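PDB 5F7U: cycloalternan-forming enzyme from Listeria monocytogenes serovar 1/2a, which is a multidomain protein of glycoside hydrolase family 31, joining a TIM-barrel domain to beta-rich domains that include a family 6 carbohydrate-binding module. Local coordinates for residues F86-E91 and W227-K232; T112-D117 and K232-Q237; V993-G998 and I1015-T1020; K1011-T1016 and E1030-L1035. The protein carries 1 engineered substitution. All blocks are in the same frame, centred on the assembly; numbering follows the deposited sequence.

Contact 1. Residues F86-E91 and W227-K232; sequences FEKGDE and WLTDGK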
loop_
_atom_site.group_PDB
_atom_site.type_symbol
_atom_site.label_atom_id
_atom_site.label_comp_id
_atom_site.label_asym_id
_atom_site.label_seq_id
_atom_site.Cartn_x
_atom_site.Cartn_y
_atom_site.Cartn_z
ATOM N N PHE A 86 35.322 14.438 24.703
ATOM C CA PHE A 86 36.471 14.187 23.850
ATOM C C PHE A 86 36.496 15.066 22.609
ATOM O O PHE A 86 35.508 15.741 22.289
ATOM C CB PHE A 86 36.515 12.698 23.476
ATOM C CG PHE A 86 36.657 11.813 24.662
ATOM C CD1 PHE A 86 37.900 11.646 25.273
ATOM C CD2 PHE A 86 35.534 11.168 25.208
ATOM C CE1 PHE A 86 38.029 10.850 26.415
ATOM C CE2 PHE A 86 35.659 10.369 26.340
ATOM C CZ PHE A 86 36.909 10.207 26.938
ATOM N N GLU A 87 37.654 15.091 21.957
ATOM C CA GLU A 87 37.826 15.823 20.699
ATOM C C GLU A 87 37.713 14.907 19.495
ATOM O O GLU A 87 37.963 13.700 19.600
ATOM C CB GLU A 87 39.177 16.511 20.695
ATOM C CG GLU A 87 39.308 17.597 21.740
ATOM C CD GLU A 87 40.748 18.051 21.889
ATOM O OE1 GLU A 87 41.271 18.694 20.961
ATOM O OE2 GLU A 87 41.362 17.750 22.926
ATOM N N LYS A 88 37.372 15.502 18.346
ATOM C CA LYS A 88 37.313 14.772 17.076
ATOM C C LYS A 88 38.662 14.088 16.855
ATOM O O LYS A 88 39.704 14.736 16.986
ATOM C CB LYS A 88 37.015 15.733 15.919
ATOM C CG LYS A 88 36.991 15.077 14.540
ATOM C CD LYS A 88 37.051 16.133 13.464
ATOM C CE LYS A 88 36.909 15.529 12.079
ATOM N NZ LYS A 88 37.099 16.582 11.054
ATOM N N GLY A 89 38.621 12.792 16.539
ATOM C CA GLY A 89 39.834 12.002 16.297
ATOM C C GLY A 89 40.327 11.200 17.496
ATOM O O GLY A 89 41.171 10.323 17.331
ATOM N N ASP A 90 39.822 11.493 18.697
ATOM C CA ASP A 90 40.220 10.726 19.885
ATOM C C ASP A 90 39.768 9.282 19.730
ATOM O O ASP A 90 38.637 9.012 19.317
ATOM C CB ASP A 90 39.655 11.312 21.184
ATOM C CG ASP A 90 40.354 12.590 21.628
ATOM O OD1 ASP A 90 41.474 12.901 21.162
ATOM O OD2 ASP A 90 39.774 13.291 22.479
ATOM N N GLU A 91 40.677 8.366 20.039
ATOM C CA GLU A 91 40.396 6.946 19.986
ATOM C C GLU A 91 40.431 6.455 21.421
ATOM O O GLU A 91 41.479 6.490 22.075
ATOM C CB GLU A 91 41.436 6.226 19.121
ATOM C CG GLU A 91 41.272 4.712 19.110
ATOM C CD GLU A 91 42.337 3.980 18.308
ATOM O OE1 GLU A 91 42.601 2.804 18.633
ATOM O OE2 GLU A 91 42.921 4.548 17.361
ATOM N N TRP A 227 29.344 14.169 6.131
ATOM C CA TRP A 227 29.630 12.839 6.675
ATOM C C TRP A 227 30.235 13.052 8.067
ATOM O O TRP A 227 30.885 14.087 8.341
ATOM C CB TRP A 227 30.589 12.047 5.766
ATOM C CG TRP A 227 31.840 12.811 5.434
ATOM C CD1 TRP A 227 33.049 12.726 6.070
ATOM C CD2 TRP A 227 31.978 13.822 4.435
ATOM N NE1 TRP A 227 33.940 13.611 5.505
ATOM C CE2 TRP A 227 33.309 14.297 4.501
ATOM C CE3 TRP A 227 31.109 14.366 3.467
ATOM C CZ2 TRP A 227 33.799 15.302 3.639
ATOM C CZ3 TRP A 227 31.590 15.367 2.618
ATOM C CH2 TRP A 227 32.927 15.828 2.714
ATOM N N LEU A 228 30.020 12.066 8.931
ATOM C CA LEU A 228 30.416 12.121 10.338
ATOM C C LEU A 228 31.611 11.191 10.528
ATOM O O LEU A 228 31.501 9.996 10.303
ATOM C CB LEU A 228 29.217 11.689 11.199
ATOM C CG LEU A 228 29.413 11.657 12.705
ATOM C CD1 LEU A 228 29.689 13.053 13.242
ATOM C CD2 LEU A 228 28.160 11.075 13.351
ATOM N N THR A 229 32.770 11.745 10.898
ATOM C CA THR A 229 34.021 11.008 10.812
ATOM C C THR A 229 34.982 11.416 11.928
ATOM O O THR A 229 34.900 12.538 12.444
ATOM C CB THR A 229 34.704 11.204 9.419
ATOM O OG1 THR A 229 35.874 10.390 9.334
ATOM C CG2 THR A 229 35.131 12.656 9.177
ATOM N N ASP A 230 35.861 10.497 12.303
ATOM C CA ASP A 230 36.984 10.858 13.164
ATOM C C ASP A 230 38.171 11.370 12.338
ATOM O O ASP A 230 39.181 11.795 12.908
ATOM C CB ASP A 230 37.386 9.696 14.089
ATOM C CG ASP A 230 38.059 8.547 13.343
ATOM O OD1 ASP A 230 37.795 8.345 12.138
ATOM O OD2 ASP A 230 38.850 7.843 13.974
ATOM N N GLY A 231 38.033 11.313 11.008
ATOM C CA GLY A 231 39.079 11.710 10.055
ATOM C C GLY A 231 40.147 10.660 9.769
ATOM O O GLY A 231 41.136 10.948 9.068
ATOM N N LYS A 232 39.966 9.450 10.302
ATOM C CA LYS A 232 41.019 8.423 10.303
ATOM C C LYS A 232 40.544 6.978 10.119
ATOM O O LYS A 232 41.116 6.224 9.335
ATOM C CB LYS A 232 41.826 8.495 11.609
ATOM C CG LYS A 232 42.761 9.688 11.728
ATOM C CD LYS A 232 43.658 9.610 12.956
ATOM C CE LYS A 232 42.913 10.008 14.227
ATOM N NZ LYS A 232 43.874 10.318 15.316
HETATM O O HOH W 1 40.547 8.028 15.955
#
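Lys88 reaches along the backbone of Thr229 with its aliphatic chain. With CG opposite the backbone N (chi1 178°) and an extended chain beyond it, Lys88 CE is carried to 3.6 Å from Thr229 O, and NZ goes on to a salt bridge with Glu119. Gly89 follows at the third position of a type II turn from Glu87 to Asp90, where its positive phi of 97° favours glycine. Gly89 CA makes a CA-H...O contact of 3.5 Å with Asp230 O. Two donors meet Gly89 O: a water at 2.7 Å, and Lys232 NZ, bent in at chi3, through a weak hydrogen bond of 3.4 Å. The same water also donates to Asp230 OD2 at 2.6 Å and so bridges the segments. Here the loop between strands 76-84 and 91-100 abuts the hairpin turn that links strand 214-229 to strand 235-243 in the mutarotase-like domain of family 31. That turn is internally braced. Thr229 OG1 accepts from Gly231 N at 2.9 Å in an ST turn and is also bonded to Val234 O. Asp230 OD1 accepts from Lys232 N in an Asx turn and from the backbone N of Asn233 and Val234, three N-H groups that grip this one oxygen. Asp90 ties up the 86-91 loop in its turn, its OD2 taking Glu87 N at 2.8 Å from above the carboxylate plane.

Contact 2. Residues T112-D117 and K232-Q237; sequences TFYVTD and KNVINQ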
loop_
_atom_site.group_PDB
_atom_site.type_symbol
_atom_site.label_atom_id
_atom_site.label_comp_id
_atom_site.label_asym_id
_atom_site.label_seq_id
_atom_site.Cartn_x
_atom_site.Cartn_y
_atom_site.Cartn_z
ATOM N N THR A 112 36.239 -0.172 22.007
ATOM C CA THR A 112 36.859 1.005 21.406
ATOM C C THR A 112 35.788 1.878 20.785
ATOM O O THR A 112 34.839 1.354 20.202
ATOM C CB THR A 112 37.941 0.604 20.366
ATOM O OG1 THR A 112 39.001 -0.098 21.026
ATOM C CG2 THR A 112 38.534 1.842 19.613
ATOM N N PHE A 113 35.920 3.199 20.938
ATOM C CA PHE A 113 35.138 4.127 20.108
ATOM C C PHE A 113 36.020 5.231 19.563
ATOM O O PHE A 113 37.064 5.554 20.154
ATOM C CB PHE A 113 33.877 4.680 20.824
ATOM C CG PHE A 113 34.150 5.522 22.065
ATOM C CD1 PHE A 113 34.363 6.906 21.979
ATOM C CD2 PHE A 113 34.121 4.933 23.335
ATOM C CE1 PHE A 113 34.566 7.670 23.132
ATOM C CE2 PHE A 113 34.314 5.685 24.495
ATOM C CZ PHE A 113 34.542 7.061 24.396
ATOM N N TYR A 114 35.611 5.767 18.415
ATOM C CA TYR A 114 36.348 6.825 17.739
ATOM C C TYR A 114 35.466 8.065 17.710
ATOM O O TYR A 114 34.334 8.019 17.228
ATOM C CB TYR A 114 36.726 6.414 16.316
ATOM C CG TYR A 114 37.445 5.088 16.231
ATOM C CD1 TYR A 114 38.846 5.018 16.315
ATOM C CD2 TYR A 114 36.725 3.890 16.043
ATOM C CE1 TYR A 114 39.499 3.791 16.238
ATOM C CE2 TYR A 114 37.378 2.670 15.957
ATOM C CZ TYR A 114 38.758 2.630 16.051
ATOM O OH TYR A 114 39.398 1.406 15.957
ATOM N N VAL A 115 35.992 9.165 18.216
ATOM C CA VAL A 115 35.193 10.365 18.413
ATOM C C VAL A 115 35.127 11.157 17.106
ATOM O O VAL A 115 36.150 11.468 16.489
ATOM C CB VAL A 115 35.729 11.189 19.598
ATOM C CG1 VAL A 115 34.912 12.458 19.782
ATOM C CG2 VAL A 115 35.683 10.337 20.870
ATOM N N THR A 116 33.902 11.474 16.707
ATOM C CA THR A 116 33.627 12.002 15.381
ATOM C C THR A 116 33.135 13.451 15.398
ATOM O O THR A 116 32.724 13.976 16.439
ATOM C CB THR A 116 32.544 11.138 14.708
ATOM O OG1 THR A 116 31.406 11.070 15.583
ATOM C CG2 THR A 116 33.065 9.712 14.447
ATOM N N ASP A 117 33.196 14.090 14.231
ATOM C CA ASP A 117 32.490 15.339 13.994
ATOM C C ASP A 117 32.132 15.435 12.522
ATOM O O ASP A 117 32.670 14.689 11.695
ATOM C CB ASP A 117 33.317 16.567 14.458
ATOM C CG ASP A 117 32.437 17.754 14.880
ATOM O OD1 ASP A 117 31.224 17.800 14.574
ATOM O OD2 ASP A 117 32.980 18.671 15.532
ATOM N N LYS A 232 39.966 9.450 10.302
ATOM C CA LYS A 232 41.019 8.423 10.303
ATOM C C LYS A 232 40.544 6.978 10.119
ATOM O O LYS A 232 41.116 6.224 9.335
ATOM C CB LYS A 232 41.826 8.495 11.609
ATOM C CG LYS A 232 42.761 9.688 11.728
ATOM C CD LYS A 232 43.658 9.610 12.956
ATOM C CE LYS A 232 42.913 10.008 14.227
ATOM N NZ LYS A 232 43.874 10.318 15.316
ATOM N N ASN A 233 39.528 6.591 10.880
ATOM C CA ASN A 233 39.136 5.189 11.045
ATOM C C ASN A 233 37.696 4.907 10.618
ATOM O O ASN A 233 37.403 3.831 10.109
ATOM C CB ASN A 233 39.289 4.770 12.514
ATOM C CG ASN A 233 40.729 4.808 12.989
ATOM O OD1 ASN A 233 41.510 3.888 12.714
ATOM N ND2 ASN A 233 41.084 5.854 13.736
ATOM N N VAL A 234 36.804 5.864 10.865
ATOM C CA VAL A 234 35.365 5.641 10.700
ATOM C C VAL A 234 34.639 6.768 9.981
ATOM O O VAL A 234 35.020 7.938 10.121
ATOM C CB VAL A 234 34.628 5.379 12.053
ATOM C CG1 VAL A 234 35.092 4.075 12.682
ATOM C CG2 VAL A 234 34.807 6.540 13.036
ATOM N N ILE A 235 33.617 6.388 9.198
ATOM C CA ILE A 235 32.530 7.285 8.749
ATOM C C ILE A 235 31.245 6.652 9.294
ATOM O O ILE A 235 30.886 5.535 8.898
ATOM C CB ILE A 235 32.485 7.471 7.210
ATOM C CG1 ILE A 235 33.760 8.219 6.748
ATOM C CG2 ILE A 235 31.191 8.186 6.803
ATOM C CD1 ILE A 235 34.072 8.119 5.266
ATOM N N ASN A 236 30.595 7.327 10.246
ATOM C CA ASN A 236 29.468 6.730 10.984
ATOM C C ASN A 236 28.093 7.161 10.517
ATOM O O ASN A 236 27.087 6.493 10.829
ATOM C CB ASN A 236 29.587 6.991 12.502
ATOM C CG ASN A 236 30.651 6.123 13.160
ATOM O OD1 ASN A 236 31.065 5.114 12.596
ATOM N ND2 ASN A 236 31.081 6.498 14.358
ATOM N N GLN A 237 28.036 8.290 9.812
ATOM C CA GLN A 237 26.751 8.806 9.318
ATOM C C GLN A 237 26.955 9.705 8.115
ATOM O O GLN A 237 28.041 10.259 7.936
ATOM C CB GLN A 237 26.023 9.619 10.399
ATOM C CG GLN A 237 25.349 8.827 11.517
ATOM C CD GLN A 237 24.408 9.675 12.356
ATOM O OE1 GLN A 237 24.663 10.874 12.591
ATOM N NE2 GLN A 237 23.315 9.057 12.827
HETATM O O HOH W 2 30.021 8.771 15.676
#
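Where the chain turns into strand 235-243 of the mutarotase-like domain, the side chain of Asn233 packs over one face of the Tyr114 ring from strand 106-129. Asn233 CB sits 3.9 Å from the centroid of the Tyr114 ring and 16° off the normal, a CH-pi contact over the face. Its amide is stacked on the ring with the planes 27° apart, and Asn233 ND2 comes to 3.5 Å from Tyr114 CD1. Thr112 CG2 lies over the opposite face, toward the rim, so the ring sits between a methyl group and the Asn233 side chain. Tyr114 owes this position to a CG placed anti to its carbonyl carbon, beside the backbone N (chi1 -53°). Val234 CG1 approaches Tyr114 CD2 obliquely at 3.7 Å, and Val234 CG2 lies between Tyr114 CB (3.8 Å) and Thr116 CG2. Strand 106-129 is a long strand that pairs with 91-100 and, further on, with 214-229, the hairpin partner of 235-243; side chains and a water, without direct hydrogen bonds, join the two segments. Farther along, Thr116 CG2 also touches Asn236 ND2 at 3.8 Å, the two side chains crossing at about a right angle. A water hydrogen-bonds to Thr116 OG1 at 2.7 Å and accepts from Asn236 ND2 at 2.8 Å. Outside the two segments, Thr112 OG1 is bonded to Thr93 OG1 and Gln237 NE2 to Asp324 OD1.

Contact 3. Residues V993-G998 and I1015-T1020; sequences VRYSAG and ITLPKT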
loop_
_atom_site.group_PDB
_atom_site.type_symbol
_atom_site.label_atom_id
_atom_site.label_comp_id
_atom_site.label_asym_id
_atom_site.label_seq_id
_atom_site.Cartn_x
_atom_site.Cartn_y
_atom_site.Cartn_z
ATOM N N VAL A 993 -36.064 18.469 -21.278
ATOM C CA VAL A 993 -36.728 18.395 -19.969
ATOM C C VAL A 993 -37.875 17.393 -20.110
ATOM O O VAL A 993 -38.837 17.652 -20.849
ATOM C CB VAL A 993 -37.252 19.788 -19.502
ATOM C CG1 VAL A 993 -38.021 19.652 -18.172
ATOM C CG2 VAL A 993 -36.093 20.785 -19.357
ATOM N N ARG A 994 -37.770 16.258 -19.414
ATOM C CA ARG A 994 -38.786 15.211 -19.462
ATOM C C ARG A 994 -39.669 15.271 -18.227
ATOM O O ARG A 994 -39.191 15.209 -17.100
ATOM C CB ARG A 994 -38.165 13.812 -19.641
ATOM C CG ARG A 994 -39.202 12.723 -19.911
ATOM C CD ARG A 994 -38.568 11.446 -20.414
ATOM N NE ARG A 994 -39.551 10.485 -20.938
ATOM C CZ ARG A 994 -39.920 9.354 -20.333
ATOM N NH1 ARG A 994 -39.413 9.004 -19.149
ATOM N NH2 ARG A 994 -40.808 8.557 -20.925
ATOM N N TYR A 995 -40.976 15.366 -18.463
ATOM C CA TYR A 995 -41.916 15.700 -17.402
ATOM C C TYR A 995 -43.290 15.140 -17.750
ATOM O O TYR A 995 -43.555 14.762 -18.901
ATOM C CB TYR A 995 -42.032 17.234 -17.264
ATOM C CG TYR A 995 -42.787 17.824 -18.441
ATOM C CD1 TYR A 995 -42.164 17.971 -19.686
ATOM C CD2 TYR A 995 -44.140 18.150 -18.329
ATOM C CE1 TYR A 995 -42.860 18.458 -20.785
ATOM C CE2 TYR A 995 -44.846 18.637 -19.416
ATOM C CZ TYR A 995 -44.197 18.790 -20.632
ATOM O OH TYR A 995 -44.917 19.263 -21.695
ATOM N N SER A 996 -44.180 15.158 -16.770
ATOM C CA SER A 996 -45.592 14.933 -17.045
ATOM C C SER A 996 -46.394 16.099 -16.461
ATOM O O SER A 996 -46.022 16.667 -15.430
ATOM C CB SER A 996 -46.030 13.596 -16.457
ATOM O OG SER A 996 -47.362 13.294 -16.815
ATOM N N ALA A 997 -47.475 16.471 -17.142
ATOM C CA ALA A 997 -48.336 17.559 -16.703
ATOM C C ALA A 997 -49.747 17.147 -17.054
ATOM O O ALA A 997 -50.302 17.585 -18.057
ATOM C CB ALA A 997 -47.947 18.871 -17.388
ATOM N N GLY A 998 -50.297 16.271 -16.219
ATOM C CA GLY A 998 -51.581 15.612 -16.469
ATOM C C GLY A 998 -52.829 16.467 -16.427
ATOM O O GLY A 998 -53.861 16.053 -16.963
ATOM N N ILE A 1015 -39.643 28.500 -18.959
ATOM C CA ILE A 1015 -39.918 27.427 -19.911
ATOM C C ILE A 1015 -41.382 27.016 -19.825
ATOM O O ILE A 1015 -41.984 27.057 -18.751
ATOM C CB ILE A 1015 -38.996 26.199 -19.730
ATOM C CG1 ILE A 1015 -39.265 25.476 -18.399
ATOM C CG2 ILE A 1015 -37.533 26.633 -19.847
ATOM C CD1 ILE A 1015 -38.492 24.171 -18.208
ATOM N N THR A 1016 -41.924 26.631 -20.971
ATOM C CA THR A 1016 -43.320 26.214 -21.099
ATOM C C THR A 1016 -43.366 24.714 -21.246
ATOM O O THR A 1016 -42.661 24.130 -22.084
ATOM C CB THR A 1016 -43.985 26.881 -22.312
ATOM O OG1 THR A 1016 -44.063 28.285 -22.070
ATOM C CG2 THR A 1016 -45.403 26.348 -22.530
ATOM N N LEU A 1017 -44.189 24.094 -20.414
ATOM C CA LEU A 1017 -44.318 22.662 -20.381
ATOM C C LEU A 1017 -45.780 22.325 -20.662
ATOM O O LEU A 1017 -46.592 22.326 -19.735
ATOM C CB LEU A 1017 -43.878 22.145 -19.018
ATOM C CG LEU A 1017 -42.449 22.518 -18.611
ATOM C CD1 LEU A 1017 -42.235 22.325 -17.116
ATOM C CD2 LEU A 1017 -41.456 21.704 -19.435
ATOM N N PRO A 1018 -46.130 22.072 -21.946
ATOM C CA PRO A 1018 -47.535 21.796 -22.302
ATOM C C PRO A 1018 -48.152 20.603 -21.574
ATOM O O PRO A 1018 -47.447 19.662 -21.203
ATOM C CB PRO A 1018 -47.477 21.506 -23.809
ATOM C CG PRO A 1018 -46.224 22.168 -24.280
ATOM C CD PRO A 1018 -45.256 22.091 -23.133
ATOM N N LYS A 1019 -49.472 20.657 -21.390
ATOM C CA LYS A 1019 -50.246 19.562 -20.803
ATOM C C LYS A 1019 -49.937 18.244 -21.515
ATOM O O LYS A 1019 -49.807 18.216 -22.747
ATOM C CB LYS A 1019 -51.747 19.871 -20.913
ATOM C CG LYS A 1019 -52.679 18.897 -20.201
ATOM C CD LYS A 1019 -54.138 19.121 -20.629
ATOM C CE LYS A 1019 -55.097 18.104 -20.001
ATOM N NZ LYS A 1019 -54.913 16.703 -20.516
ATOM N N THR A 1020 -49.789 17.177 -20.729
ATOM C CA THR A 1020 -49.747 15.813 -21.262
ATOM C C THR A 1020 -51.142 15.196 -21.118
ATOM O O THR A 1020 -51.934 15.659 -20.289
ATOM C CB THR A 1020 -48.691 14.934 -20.544
ATOM O OG1 THR A 1020 -48.942 14.920 -19.134
ATOM C CG2 THR A 1020 -47.269 15.452 -20.804
#
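Tyr995 reaches across to Leu1017 and Pro1018, its CG standing between the backbone N and the carbonyl carbon (chi1 72°), which directs the ring there. Tyr995 OH donates to Pro1018 O at 2.6 Å, in the carbonyl plane and on a lone pair. Leu1017 CB lies over one face, 3.9 Å from the Tyr995 centroid and 22° off the normal, and Leu1017 CD2 comes to 3.8 Å from Tyr995 CD1. Ala997 and Thr1020 clasp each other: Ala997 N donates to Thr1020 OG1 at 2.9 Å, and Thr1020 N returns a bond of 2.8 Å to Ala997 O from above the carbonyl plane. Lys1019 CA adds a CA-H...O contact of 3.4 Å to Ala997 O. At the other end Val993 CG1 packs on Leu1017 CD2 at 4.2 Å. In the next shell Asn1027 ND2 is bonded to Tyr995 OH, Asn1022 O to Thr1020 OG1, and Asp1001 OD1 to Lys1019 N. Strands 987-996 and 1011-1017 belong to different sheets, and the two segments converge just before Val999, which with Glu1000 and Trp1023 lines a glycan pocket; such facing sheets with a binding site among end loops are characteristic of the beta-sandwich of family 6 carbohydrate-binding modules.

Contact 4. Residues K1011-T1016 and E1030-L1035; sequences KKQQIT and EVPVTL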
loop_
_atom_site.group_PDB
_atom_site.type_symbol
_atom_site.label_atom_id
_atom_site.label_comp_id
_atom_site.label_asym_id
_atom_site.label_seq_id
_atom_site.Cartn_x
_atom_site.Cartn_y
_atom_site.Cartn_z
ATOM N N LYS A 1011 -28.307 32.792 -14.964
ATOM C CA LYS A 1011 -29.039 33.439 -16.074
ATOM C C LYS A 1011 -30.422 32.808 -16.190
ATOM O O LYS A 1011 -30.538 31.606 -16.432
ATOM C CB LYS A 1011 -28.256 33.306 -17.396
ATOM C CG LYS A 1011 -28.850 34.110 -18.558
ATOM C CD LYS A 1011 -28.080 33.863 -19.845
ATOM C CE LYS A 1011 -28.464 34.882 -20.910
ATOM N NZ LYS A 1011 -27.623 34.673 -22.129
ATOM N N LYS A 1012 -31.451 33.636 -16.018
ATOM C CA LYS A 1012 -32.843 33.183 -15.899
ATOM C C LYS A 1012 -33.546 33.044 -17.251
ATOM O O LYS A 1012 -33.380 33.873 -18.138
ATOM C CB LYS A 1012 -33.601 34.194 -15.028
ATOM C CG LYS A 1012 -35.058 33.885 -14.697
ATOM C CD LYS A 1012 -35.675 34.939 -13.779
ATOM C CE LYS A 1012 -35.839 36.299 -14.445
ATOM N NZ LYS A 1012 -36.724 37.203 -13.650
ATOM N N GLN A 1013 -34.361 32.007 -17.387
ATOM C CA GLN A 1013 -35.371 31.974 -18.459
ATOM C C GLN A 1013 -36.580 31.215 -17.962
ATOM O O GLN A 1013 -36.468 30.404 -17.038
ATOM C CB GLN A 1013 -34.820 31.320 -19.726
ATOM C CG GLN A 1013 -34.330 29.898 -19.531
ATOM C CD GLN A 1013 -33.834 29.292 -20.817
ATOM O OE1 GLN A 1013 -34.587 29.159 -21.787
ATOM N NE2 GLN A 1013 -32.555 28.944 -20.845
ATOM N N GLN A 1014 -37.727 31.457 -18.593
ATOM C CA GLN A 1014 -38.929 30.712 -18.259
ATOM C C GLN A 1014 -39.237 29.701 -19.361
ATOM O O GLN A 1014 -39.107 30.011 -20.545
ATOM C CB GLN A 1014 -40.115 31.652 -18.026
ATOM C CG GLN A 1014 -41.279 30.979 -17.298
ATOM C CD GLN A 1014 -42.466 31.892 -17.033
ATOM O OE1 GLN A 1014 -42.980 32.558 -17.937
ATOM N NE2 GLN A 1014 -42.929 31.903 -15.786
ATOM N N ILE A 1015 -39.643 28.500 -18.959
ATOM C CA ILE A 1015 -39.918 27.427 -19.911
ATOM C C ILE A 1015 -41.382 27.016 -19.825
ATOM O O ILE A 1015 -41.984 27.057 -18.751
ATOM C CB ILE A 1015 -38.996 26.199 -19.730
ATOM C CG1 ILE A 1015 -39.265 25.476 -18.399
ATOM C CG2 ILE A 1015 -37.533 26.633 -19.847
ATOM C CD1 ILE A 1015 -38.492 24.171 -18.208
ATOM N N THR A 1016 -41.924 26.631 -20.971
ATOM C CA THR A 1016 -43.320 26.214 -21.099
ATOM C C THR A 1016 -43.366 24.714 -21.246
ATOM O O THR A 1016 -42.661 24.130 -22.084
ATOM C CB THR A 1016 -43.985 26.881 -22.312
ATOM O OG1 THR A 1016 -44.063 28.285 -22.070
ATOM C CG2 THR A 1016 -45.403 26.348 -22.530
ATOM N N GLU A 1030 -37.633 20.919 -25.391
ATOM C CA GLU A 1030 -36.244 21.259 -25.683
ATOM C C GLU A 1030 -35.990 22.720 -25.346
ATOM O O GLU A 1030 -36.665 23.615 -25.865
ATOM C CB GLU A 1030 -35.924 20.935 -27.151
ATOM C CG GLU A 1030 -35.826 19.423 -27.416
ATOM C CD GLU A 1030 -35.417 19.048 -28.842
ATOM O OE1 GLU A 1030 -34.997 19.932 -29.610
ATOM O OE2 GLU A 1030 -35.522 17.851 -29.204
ATOM N N VAL A 1031 -35.021 22.958 -24.467
ATOM C CA VAL A 1031 -34.718 24.295 -23.934
ATOM C C VAL A 1031 -33.290 24.684 -24.363
ATOM O O VAL A 1031 -32.347 23.929 -24.064
ATOM C CB VAL A 1031 -34.820 24.306 -22.380
ATOM C CG1 VAL A 1031 -34.504 25.687 -21.807
ATOM C CG2 VAL A 1031 -36.194 23.816 -21.913
ATOM N N PRO A 1032 -33.120 25.854 -25.036
ATOM C CA PRO A 1032 -31.765 26.314 -25.381
ATOM C C PRO A 1032 -31.022 26.822 -24.148
ATOM O O PRO A 1032 -31.564 27.645 -23.380
ATOM C CB PRO A 1032 -32.005 27.454 -26.394
ATOM C CG PRO A 1032 -33.387 27.935 -26.124
ATOM C CD PRO A 1032 -34.163 26.820 -25.460
ATOM N N VAL A 1033 -29.805 26.296 -23.936
ATOM C CA VAL A 1033 -28.964 26.687 -22.805
ATOM C C VAL A 1033 -27.548 26.955 -23.300
ATOM O O VAL A 1033 -27.154 26.471 -24.372
ATOM C CB VAL A 1033 -28.943 25.625 -21.655
ATOM C CG1 VAL A 1033 -30.344 25.371 -21.092
ATOM C CG2 VAL A 1033 -28.289 24.319 -22.092
ATOM N N THR A 1034 -26.794 27.727 -22.523
ATOM C CA THR A 1034 -25.391 27.983 -22.822
ATOM C C THR A 1034 -24.616 27.437 -21.638
ATOM O O THR A 1034 -24.851 27.858 -20.487
ATOM C CB THR A 1034 -25.130 29.488 -23.013
ATOM O OG1 THR A 1034 -25.896 29.956 -24.126
ATOM C CG2 THR A 1034 -23.657 29.753 -23.285
ATOM N N LEU A 1035 -23.738 26.470 -21.910
ATOM C CA LEU A 1035 -22.963 25.822 -20.849
ATOM C C LEU A 1035 -21.491 26.141 -20.961
ATOM O O LEU A 1035 -20.944 26.251 -22.066
ATOM C CB LEU A 1035 -23.165 24.307 -20.871
ATOM C CG LEU A 1035 -24.608 23.846 -20.665
ATOM C CD1 LEU A 1035 -24.596 22.317 -20.673
ATOM C CD2 LEU A 1035 -25.217 24.366 -19.358
HETATM O O HOH W 3 -27.479 31.966 -22.970
#
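Strands 1011-1016 and 1030-1035 run nearly antiparallel, at 165°, with their axes 8.5 Å apart at closest approach, too far for backbone bonding, and side chains bridge them. Gln1013 makes the one direct hydrogen bond: NE2 donates to Pro1032 O at 3.0 Å with an almost linear N-H...O angle of 173°. The acceptor lies in the plane of the amide, and the donor comes nearly along the C=O axis. Gln1013 CG stands between the backbone N and the carbonyl carbon (chi1 58°) and the chain then extends, which carries the amide across, with Gln1013 OE1 3.5 Å from Val1031 CG1. The strands belong to the two facing sheets of the beta-sandwich in the family 6 carbohydrate-binding module, 1011-1017 being the outermost strand of its sheet. Within the other sheet Val1031 and Val1033 bond through their backbones to Met991 and Tyr989 of strand 987-996, leaving the Pro1032 carbonyl between them to face the other strand. Deeper between the sheets, Ile1015 CG2 packs at 3.7 Å against Val1031 CG1 and equally close to its CG2, straddled by the two methyls; Val1006 and Phe1044 also touch Ile1015. Towards the other end a water links the strands, accepting from Lys1011 NZ at 2.8 Å and donating to Thr1034 OG1 at 2.8 Å. Thr1034 OG1 is itself bonded to Asp988 OD1.

How the contacts relate
The contacts form two pairs on opposite sides of the chain's centre. Contacts 1 and 2 have centres about 5 Å apart, share Lys232, and cross along the chain; the backbone hydrogen bond from Gly89 N to Val115 O (2.8 Å) joins them where N-terminal strands meet the mutarotase-like domain. Contacts 3 and 4, with centres about 15 Å apart, come much later in sequence, share Ile1015 and Thr1016 of strand 1011-1017, and draw on the neighbouring strands 987-996 and 1027-1035 of the facing sheet. Centres of the two pairs lie about 79 to 89 Å apart, so the two pairs belong to separate domains with no contact between them.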